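DNA polymerase III, beta subunit (Thermotoga maritima, PDB 1VPK) forms a ring-shaped head-to-tail homodimer around DNA and probably tethers DNA polymerases and other proteins to it, conferring processivity. Local coordinates at residues Leu145-Val150 and Val216-Thr221; Ser202-Leu207 and Val248-Pro253; Val300-Ser305 and Val314-Val319. All coordinates share one frame; numbering follows the deposited sequence. Where two conformers were deposited one is given.

How the contacts relate
Contacts 1 and 2 belong to the central domain and contact 3 to the C-terminal domain, so the first two are near neighbours and the third stands apart. Strand 201-206, used in contact 2, runs straight into helix 207-218, used in contact 1; along the chain their segments alternate. The centres of contacts 1 and 2 are 20 Å apart, their nearest atoms about 8 Å. Contact 3 opens after both have closed, with its centre 37 Å from that of contact 1 and 39 Å from that of contact 2. Contact 1 pairs two helices, contact 2 ties a loop to a sheet edge, and contact 3 lies at the junction with the second subunit.

Contact 1. Residues Leu145-Val150 and Val216-Thr221; sequences LLEEMV and VLDNTT
D218 OD1 is met by the folded end of E147: E147 OE2 lies 3.0 Å from D218 OD1, and E147 CG lies 3.2 Å from D218 OD1. Both oxygens are acceptors, so the closeness counts as a meeting of like charges and not as a bond; it would be expected to raise the proton affinity of one carboxylate or the other. The two carboxylates are turned 58° against each other. E147 sends CG anti to its backbone N and then bends sharply at chi2 (-94°), which sets OE2 beside D218 OD1. Beside this acidic pair the contact is apolar and carried by L217. Its CD1 presses on the backbone of E147, 3.7 Å from E147 N, and touches L146 CG at 3.9 Å; L217 CD2 approaches L146 CD2 at 4.1 Å, the two leucines crossing at about a right angle. V150 CG2 borders L217 CD1 more loosely, and E147 CG packs on L217 CB. The CA atoms of E147 and L217 are 5.9 Å apart. With an alanine in place of E147, the CB of L217 would probably lose the cover of E147 CG, and a gap would open beside D218 where the bent chain now lies. Helices 143-153 and 207-218 thus pack together in the central domain; as in other rings of this family, such helices probably face the DNA. L146 and V150 also rest on L178 and L180 of strand 177-183, while N219 reaches T27 and I28 of helix 19-29 in the N-terminal domain.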
loop_
_atom_site.group_PDB
_atom_site.type_symbol
_atom_site.label_atom_id
_atom_site.label_comp_id
_atom_site.label_asym_id
_atom_site.label_seq_id
_atom_site.Cartn_x
_atom_site.Cartn_y
_atom_site.Cartn_z
ATOM N N LEU A 145 18.975 20.491 -5.679
ATOM C CA LEU A 145 20.081 19.701 -6.217
ATOM C C LEU A 145 20.523 18.615 -5.253
ATOM O O LEU A 145 20.728 17.470 -5.625
ATOM C CB LEU A 145 21.276 20.613 -6.477
ATOM C CG LEU A 145 22.452 19.990 -7.235
ATOM C CD1 LEU A 145 21.991 19.620 -8.631
ATOM C CD2 LEU A 145 23.575 21.002 -7.332
ATOM N N LEU A 146 20.725 18.990 -4.003
ATOM C CA LEU A 146 21.171 18.014 -3.009
ATOM C C LEU A 146 20.099 16.943 -2.768
ATOM O O LEU A 146 20.421 15.783 -2.647
ATOM C CB LEU A 146 21.546 18.701 -1.715
ATOM C CG LEU A 146 22.091 17.767 -0.623
ATOM C CD1 LEU A 146 23.373 17.085 -1.059
ATOM C CD2 LEU A 146 22.284 18.568 0.683
ATOM N N GLU A 147 18.830 17.342 -2.738
ATOM C CA GLU A 147 17.723 16.388 -2.615
ATOM C C GLU A 147 17.770 15.325 -3.683
ATOM O O GLU A 147 17.682 14.142 -3.394
ATOM C CB GLU A 147 16.360 17.086 -2.707
ATOM C CG GLU A 147 15.202 16.197 -2.242
ATOM C CD GLU A 147 14.489 15.398 -3.364
ATOM O OE1 GLU A 147 14.609 15.738 -4.570
ATOM O OE2 GLU A 147 13.752 14.425 -3.035
ATOM N N GLU A 148 17.896 15.784 -4.930
ATOM C CA GLU A 148 18.033 14.919 -6.105
ATOM C C GLU A 148 19.226 13.969 -6.030
ATOM O O GLU A 148 19.099 12.768 -6.299
ATOM C CB GLU A 148 18.086 15.794 -7.370
ATOM C CG GLU A 148 18.522 15.096 -8.644
ATOM C CD GLU A 148 18.423 16.029 -9.892
ATOM O OE1 GLU A 148 18.399 17.282 -9.707
ATOM O OE2 GLU A 148 18.354 15.500 -11.038
ATOM N N MET A 149 20.381 14.493 -5.653
ATOM C CA MET A 149 21.541 13.665 -5.494
ATOM C C MET A 149 21.289 12.589 -4.438
ATOM O O MET A 149 21.632 11.434 -4.654
ATOM C CB MET A 149 22.745 14.503 -5.088
ATOM C CG MET A 149 23.188 15.565 -6.132
ATOM S SD MET A 149 24.679 16.407 -5.599
ATOM C CE MET A 149 25.833 15.061 -5.722
ATOM N N VAL A 150 20.651 12.938 -3.313
ATOM C CA VAL A 150 20.464 11.958 -2.239
ATOM C C VAL A 150 19.530 10.843 -2.720
ATOM O O VAL A 150 19.817 9.653 -2.542
ATOM C CB VAL A 150 19.952 12.616 -0.939
ATOM C CG1 VAL A 150 19.562 11.572 0.092
ATOM C CG2 VAL A 150 21.029 13.532 -0.328
ATOM N N VAL A 216 14.576 16.647 5.913
ATOM C CA VAL A 216 14.840 18.089 5.987
ATOM C C VAL A 216 14.652 18.771 4.601
ATOM O O VAL A 216 13.855 19.734 4.445
ATOM C CB VAL A 216 16.280 18.354 6.535
ATOM C CG1 VAL A 216 16.659 19.810 6.388
ATOM C CG2 VAL A 216 16.332 17.997 7.979
ATOM N N LEU A 217 15.309 18.199 3.614
ATOM C CA LEU A 217 15.308 18.734 2.243
ATOM C C LEU A 217 13.917 18.700 1.631
ATOM O O LEU A 217 13.518 19.645 0.933
ATOM C CB LEU A 217 16.291 17.959 1.373
ATOM C CG LEU A 217 17.756 17.972 1.789
ATOM C CD1 LEU A 217 18.570 17.009 0.968
ATOM C CD2 LEU A 217 18.377 19.373 1.722
ATOM N N ASP A 218 13.177 17.614 1.873
ATOM C CA ASP A 218 11.821 17.499 1.364
ATOM C C ASP A 218 10.890 18.456 2.062
ATOM O O ASP A 218 9.825 18.709 1.527
ATOM C CB ASP A 218 11.265 16.056 1.436
ATOM C CG ASP A 218 12.033 15.058 0.505
ATOM O OD1 ASP A 218 12.656 15.485 -0.509
ATOM O OD2 ASP A 218 12.016 13.832 0.799
ATOM N N ASN A 219 11.282 19.028 3.205
ATOM C CA ASN A 219 10.403 19.920 3.954
ATOM C C ASN A 219 10.909 21.321 4.189
ATOM O O ASN A 219 10.403 22.021 5.046
ATOM C CB ASN A 219 10.021 19.269 5.297
ATOM C CG ASN A 219 9.157 18.089 5.109
ATOM O OD1 ASN A 219 7.968 18.217 4.963
ATOM N ND2 ASN A 219 9.743 16.939 5.061
ATOM N N THR A 220 11.893 21.758 3.428
ATOM C CA THR A 220 12.264 23.170 3.448
ATOM C C THR A 220 11.913 23.850 2.108
ATOM O O THR A 220 12.029 23.263 1.038
ATOM C CB THR A 220 13.753 23.407 3.845
ATOM O OG1 THR A 220 14.022 24.816 3.859
ATOM C CG2 THR A 220 14.679 22.784 2.889
ATOM N N THR A 221 11.478 25.091 2.189
ATOM C CA THR A 221 11.218 25.864 0.987
ATOM C C THR A 221 12.408 26.768 0.692
ATOM O O THR A 221 12.362 27.546 -0.253
ATOM C CB THR A 221 9.923 26.700 1.117
ATOM O OG1 THR A 221 10.130 27.788 2.031
ATOM C CG2 THR A 221 8.757 25.816 1.628
#

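Contact 2. Residues Ser202-Leu207 and Val248-Pro253; sequences SFLLSL and VDAEFP
Strand 202-206 and the irregular segment 248-253 come closest at L204 and V248, with CA atoms 5.3 Å apart, and are joined by one direct backbone bond, V248 N to L204 O, 2.7 Å long. It is almost perfectly straight at the hydrogen (178°), although the donor is tilted 24° out of the carbonyl plane. Where a second bond might complete the pair, a water bridges the gap, accepting from L204 N and donating to V248 O at 2.8 Å. After V248 the chain swings through an inverse gamma turn centred on D249, which leads it away from the strand and then back at F252. L204 fills the space so enclosed. With CG anti to the backbone N (chi1 -180°), its two methyls divide the work: CD2 lies against V248 CB at 3.6 Å, and CD1 meets F252 CD1 obliquely at 3.9 Å. V248 CG2 lies 3.4 Å from S206 N. S206 itself is an N-cap, its OG bonded to S209 N in the helix that follows and also to E62. Strand 201-206 is an outer strand of its sheet: F203 and L205 bond to strand 168-174 on the inner side, leaving L204 to pair with the loop. That loop leads from strand 241-246 toward the C-terminal domain, and the F252 ring stacks on F170 of strand 168-174.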
loop_
_atom_site.group_PDB
_atom_site.type_symbol
_atom_site.label_atom_id
_atom_site.label_comp_id
_atom_site.label_asym_id
_atom_site.label_seq_id
_atom_site.Cartn_x
_atom_site.Cartn_y
_atom_site.Cartn_z
ATOM N N SER A 202 36.008 14.207 3.171
ATOM C CA SER A 202 35.083 13.077 2.994
ATOM C C SER A 202 34.666 12.510 4.355
ATOM O O SER A 202 35.386 12.667 5.345
ATOM C CB SER A 202 35.722 11.992 2.109
ATOM O OG SER A 202 36.750 11.341 2.825
ATOM N N PHE A 203 33.472 11.901 4.395
ATOM C CA PHE A 203 32.905 11.341 5.604
ATOM C C PHE A 203 31.734 10.402 5.245
ATOM O O PHE A 203 31.106 10.533 4.199
ATOM C CB PHE A 203 32.424 12.456 6.531
ATOM C CG PHE A 203 31.544 13.502 5.861
ATOM C CD1 PHE A 203 30.158 13.305 5.746
ATOM C CD2 PHE A 203 32.111 14.695 5.378
ATOM C CE1 PHE A 203 29.354 14.255 5.142
ATOM C CE2 PHE A 203 31.312 15.668 4.787
ATOM C CZ PHE A 203 29.944 15.454 4.650
ATOM N N LEU A 204 31.437 9.478 6.150
ATOM C CA LEU A 204 30.299 8.584 6.010
ATOM C C LEU A 204 29.209 9.008 7.004
ATOM O O LEU A 204 29.476 9.184 8.184
ATOM C CB LEU A 204 30.754 7.170 6.307
ATOM C CG LEU A 204 29.738 6.033 6.222
ATOM C CD1 LEU A 204 29.146 5.850 4.875
ATOM C CD2 LEU A 204 30.374 4.740 6.713
ATOM N N LEU A 205 28.002 9.231 6.507
ATOM C CA LEU A 205 26.851 9.412 7.381
ATOM C C LEU A 205 25.978 8.164 7.283
ATOM O O LEU A 205 25.823 7.569 6.185
ATOM C CB LEU A 205 26.064 10.668 6.990
ATOM C CG LEU A 205 26.782 12.031 7.090
ATOM C CD1 LEU A 205 25.859 13.116 6.595
ATOM C CD2 LEU A 205 27.310 12.347 8.517
ATOM N N SER A 206 25.426 7.763 8.423
ATOM C CA SER A 206 24.602 6.550 8.557
ATOM C C SER A 206 23.336 6.681 7.728
ATOM O O SER A 206 22.909 7.800 7.380
ATOM C CB SER A 206 24.216 6.268 10.028
ATOM O OG SER A 206 23.131 7.114 10.479
ATOM N N LEU A 207 22.714 5.545 7.426
ATOM C CA LEU A 207 21.483 5.569 6.672
ATOM C C LEU A 207 20.387 6.301 7.440
ATOM O O LEU A 207 19.660 7.102 6.844
ATOM C CB LEU A 207 21.048 4.152 6.320
ATOM C CG LEU A 207 19.790 3.990 5.456
ATOM C CD1 LEU A 207 19.860 4.816 4.193
ATOM C CD2 LEU A 207 19.646 2.539 5.150
ATOM N N VAL A 248 30.095 8.386 10.695
ATOM C CA VAL A 248 30.301 6.983 11.039
ATOM C C VAL A 248 31.801 6.654 11.270
ATOM O O VAL A 248 32.653 6.995 10.463
ATOM C CB VAL A 248 29.685 6.043 10.026
ATOM C CG1 VAL A 248 29.896 4.601 10.452
ATOM C CG2 VAL A 248 28.185 6.346 9.881
ATOM N N ASP A 249 32.100 5.981 12.364
ATOM C CA ASP A 249 33.466 5.564 12.648
ATOM C C ASP A 249 33.823 4.267 11.913
ATOM O O ASP A 249 34.061 3.226 12.526
ATOM C CB ASP A 249 33.632 5.381 14.129
ATOM C CG ASP A 249 35.040 5.085 14.508
ATOM O OD1 ASP A 249 35.932 5.159 13.636
ATOM O OD2 ASP A 249 35.252 4.772 15.677
ATOM N N ALA A 250 33.831 4.333 10.597
ATOM C CA ALA A 250 34.116 3.177 9.804
ATOM C C ALA A 250 34.668 3.690 8.513
ATOM O O ALA A 250 34.335 4.800 8.076
ATOM C CB ALA A 250 32.849 2.370 9.569
ATOM N N GLU A 251 35.461 2.859 7.859
ATOM C CA GLU A 251 36.059 3.205 6.579
ATOM C C GLU A 251 35.194 2.717 5.424
ATOM O O GLU A 251 34.917 1.525 5.280
ATOM C CB GLU A 251 37.451 2.603 6.524
ATOM C CG GLU A 251 38.267 3.050 5.353
ATOM C CD GLU A 251 39.675 2.471 5.391
ATOM O OE1 GLU A 251 40.244 2.345 6.507
ATOM O OE2 GLU A 251 40.192 2.144 4.302
ATOM N N PHE A 252 34.720 3.648 4.608
ATOM C CA PHE A 252 33.889 3.269 3.470
ATOM C C PHE A 252 34.825 2.526 2.487
ATOM O O PHE A 252 35.958 2.941 2.335
ATOM C CB PHE A 252 33.254 4.516 2.842
ATOM C CG PHE A 252 32.227 4.214 1.811
ATOM C CD1 PHE A 252 31.012 3.657 2.175
ATOM C CD2 PHE A 252 32.477 4.454 0.469
ATOM C CE1 PHE A 252 30.063 3.344 1.217
ATOM C CE2 PHE A 252 31.548 4.151 -0.497
ATOM C CZ PHE A 252 30.323 3.605 -0.131
ATOM N N PRO A 253 34.375 1.405 1.874
ATOM C CA PRO A 253 35.218 0.636 0.930
ATOM C C PRO A 253 35.776 1.461 -0.207
ATOM O O PRO A 253 35.192 2.478 -0.592
ATOM C CB PRO A 253 34.258 -0.363 0.313
ATOM C CG PRO A 253 33.135 -0.442 1.195
ATOM C CD PRO A 253 33.048 0.801 2.025
HETATM O O HOH W 1 33.143 8.775 8.371
#

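Contact 3. Residues Val300-Ser305 and Val314-Val319; sequences VMRLVS and VDEVEV
The beta hairpin of strands 300-307 and 311-318 in the C-terminal domain ends a sheet that the second subunit continues: V314 and D315 pair in antiparallel fashion with a strand of that chain. Within the hairpin the strands run antiparallel, at 160° between their directions. M301 with V317 and L303 with D315 are the hydrogen-bonded pairs, each held by two reciprocal N-H to O bonds. The shortest runs from L303 N to D315 O, 2.7 Å; the bond from V317 N to M301 O is 2.9 Å and nearly straight (177°). The non-hydrogen-bonded pairs that alternate with them are closer; R302 and E316, between the two, have CA atoms 4.2 Å apart. M301, L303, D315 and V317 share one face, where L303, D315 and V317 meet helix 271-285. There D315 OD2 is gripped by S277 and R280, while OD1 bonds to S114 and T115 of the second subunit, so one carboxylate ties hairpin, helix and partner chain together. V319 CG1 adds to this side, 3.9 Å from M301 CB. V300, R302, V304, V314, E316 and E318 occupy the other face. R302 has its main polar partner outside the hairpin, a salt bridge from NH1 to E295; toward E316 it makes a long one, NE to OE1 at 3.8 Å, the carboxylate oxygen standing at the edge of the guanidinium with the two planes steeply turned. The R302 chain bends at chi3 (95°), which lays one guanidinium face under V314 CG1, 3.7 Å from R302 NH2. V304 and V314 stand side by side, pointing the same way. E316 CG also packs 3.9 Å from V300 CB.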
loop_
_atom_site.group_PDB
_atom_site.type_symbol
_atom_site.label_atom_id
_atom_site.label_comp_id
_atom_site.label_asym_id
_atom_site.label_seq_id
_atom_site.Cartn_x
_atom_site.Cartn_y
_atom_site.Cartn_z
ATOM N N VAL A 300 19.779 -7.843 -30.402
ATOM C CA VAL A 300 18.795 -8.171 -29.389
ATOM C C VAL A 300 19.504 -8.715 -28.179
ATOM O O VAL A 300 20.666 -9.158 -28.231
ATOM C CB VAL A 300 17.723 -9.239 -29.870
ATOM C CG1 VAL A 300 16.922 -8.724 -31.023
ATOM C CG2 VAL A 300 18.369 -10.538 -30.284
ATOM N N MET A 301 18.771 -8.704 -27.089
ATOM C CA MET A 301 19.196 -9.270 -25.858
ATOM C C MET A 301 18.034 -10.137 -25.418
ATOM O O MET A 301 16.906 -9.660 -25.435
ATOM C CB MET A 301 19.436 -8.094 -24.916
ATOM C CG MET A 301 19.949 -8.402 -23.633
ATOM S SD MET A 301 20.470 -6.912 -22.749
ATOM C CE MET A 301 19.012 -5.934 -22.538
ATOM N N ARG A 302 18.279 -11.406 -25.092
ATOM C CA ARG A 302 17.244 -12.268 -24.511
ATOM C C ARG A 302 17.414 -12.318 -23.005
ATOM O O ARG A 302 18.538 -12.479 -22.513
ATOM C CB ARG A 302 17.333 -13.694 -25.062
ATOM C CG ARG A 302 17.248 -13.813 -26.615
ATOM C CD ARG A 302 17.660 -15.216 -27.072
ATOM N NE ARG A 302 16.522 -16.116 -27.246
ATOM C CZ ARG A 302 16.485 -17.419 -26.918
ATOM N NH1 ARG A 302 17.512 -18.025 -26.321
ATOM N NH2 ARG A 302 15.376 -18.129 -27.139
ATOM N N LEU A 303 16.313 -12.177 -22.272
ATOM C CA LEU A 303 16.319 -12.292 -20.831
ATOM C C LEU A 303 15.673 -13.632 -20.484
ATOM O O LEU A 303 14.572 -13.920 -20.938
ATOM C CB LEU A 303 15.544 -11.157 -20.123
ATOM C CG LEU A 303 15.817 -9.655 -20.299
ATOM C CD1 LEU A 303 15.660 -8.867 -19.041
ATOM C CD2 LEU A 303 17.115 -9.372 -20.951
ATOM N N VAL A 304 16.344 -14.437 -19.666
ATOM C CA VAL A 304 15.901 -15.779 -19.410
ATOM C C VAL A 304 15.831 -16.019 -17.918
ATOM O O VAL A 304 16.806 -15.736 -17.197
ATOM C CB VAL A 304 16.856 -16.806 -20.051
ATOM C CG1 VAL A 304 16.447 -18.270 -19.678
ATOM C CG2 VAL A 304 16.891 -16.596 -21.541
ATOM N N SER A 305 14.700 -16.534 -17.450
ATOM C CA SER A 305 14.609 -17.004 -16.052
ATOM C C SER A 305 13.945 -18.382 -15.982
ATOM O O SER A 305 13.060 -18.714 -16.770
ATOM C CB SER A 305 13.920 -15.941 -15.171
ATOM O OG SER A 305 14.025 -16.271 -13.783
ATOM N N VAL A 314 11.443 -16.672 -21.496
ATOM C CA VAL A 314 12.437 -16.037 -22.334
ATOM C C VAL A 314 11.758 -14.834 -22.937
ATOM O O VAL A 314 10.637 -14.932 -23.454
ATOM C CB VAL A 314 12.917 -16.968 -23.460
ATOM C CG1 VAL A 314 13.920 -16.219 -24.369
ATOM C CG2 VAL A 314 13.483 -18.240 -22.864
ATOM N N ASP A 315 12.386 -13.691 -22.782
ATOM C CA ASP A 315 11.910 -12.450 -23.379
ATOM C C ASP A 315 13.013 -11.809 -24.230
ATOM O O ASP A 315 14.106 -11.595 -23.765
ATOM C CB ASP A 315 11.484 -11.442 -22.313
ATOM C CG ASP A 315 10.665 -10.312 -22.905
ATOM O OD1 ASP A 315 9.757 -10.582 -23.717
ATOM O OD2 ASP A 315 10.934 -9.151 -22.614
ATOM N N GLU A 316 12.690 -11.451 -25.454
ATOM C CA GLU A 316 13.688 -10.923 -26.379
ATOM C C GLU A 316 13.434 -9.460 -26.649
ATOM O O GLU A 316 12.347 -9.122 -27.077
ATOM C CB GLU A 316 13.601 -11.700 -27.671
ATOM C CG GLU A 316 14.609 -11.253 -28.722
ATOM C CD GLU A 316 14.730 -12.268 -29.839
ATOM O OE1 GLU A 316 15.287 -13.349 -29.591
ATOM O OE2 GLU A 316 14.257 -11.964 -30.955
ATOM N N VAL A 317 14.415 -8.591 -26.388
ATOM C CA VAL A 317 14.227 -7.154 -26.595
ATOM C C VAL A 317 15.246 -6.574 -27.549
ATOM O O VAL A 317 16.401 -7.019 -27.570
ATOM C CB VAL A 317 14.202 -6.351 -25.283
ATOM C CG1 VAL A 317 13.173 -6.960 -24.338
ATOM C CG2 VAL A 317 15.524 -6.273 -24.615
ATOM N N GLU A 318 14.811 -5.591 -28.325
ATOM C CA GLU A 318 15.668 -4.906 -29.303
ATOM C C GLU A 318 16.619 -3.957 -28.627
ATOM O O GLU A 318 16.231 -3.191 -27.761
ATOM C CB GLU A 318 14.833 -4.124 -30.310
ATOM C CG GLU A 318 14.036 -4.984 -31.215
ATOM C CD GLU A 318 13.113 -4.187 -32.109
ATOM O OE1 GLU A 318 13.179 -2.930 -32.098
ATOM O OE2 GLU A 318 12.308 -4.836 -32.817
ATOM N N VAL A 319 17.889 -3.977 -29.044
ATOM C CA VAL A 319 18.914 -3.169 -28.380
ATOM C C VAL A 319 19.858 -2.690 -29.459
ATOM O O VAL A 319 19.900 -3.284 -30.529
ATOM C CB VAL A 319 19.740 -3.935 -27.324
ATOM C CG1 VAL A 319 18.883 -4.473 -26.217
ATOM C CG2 VAL A 319 20.584 -5.049 -27.937
#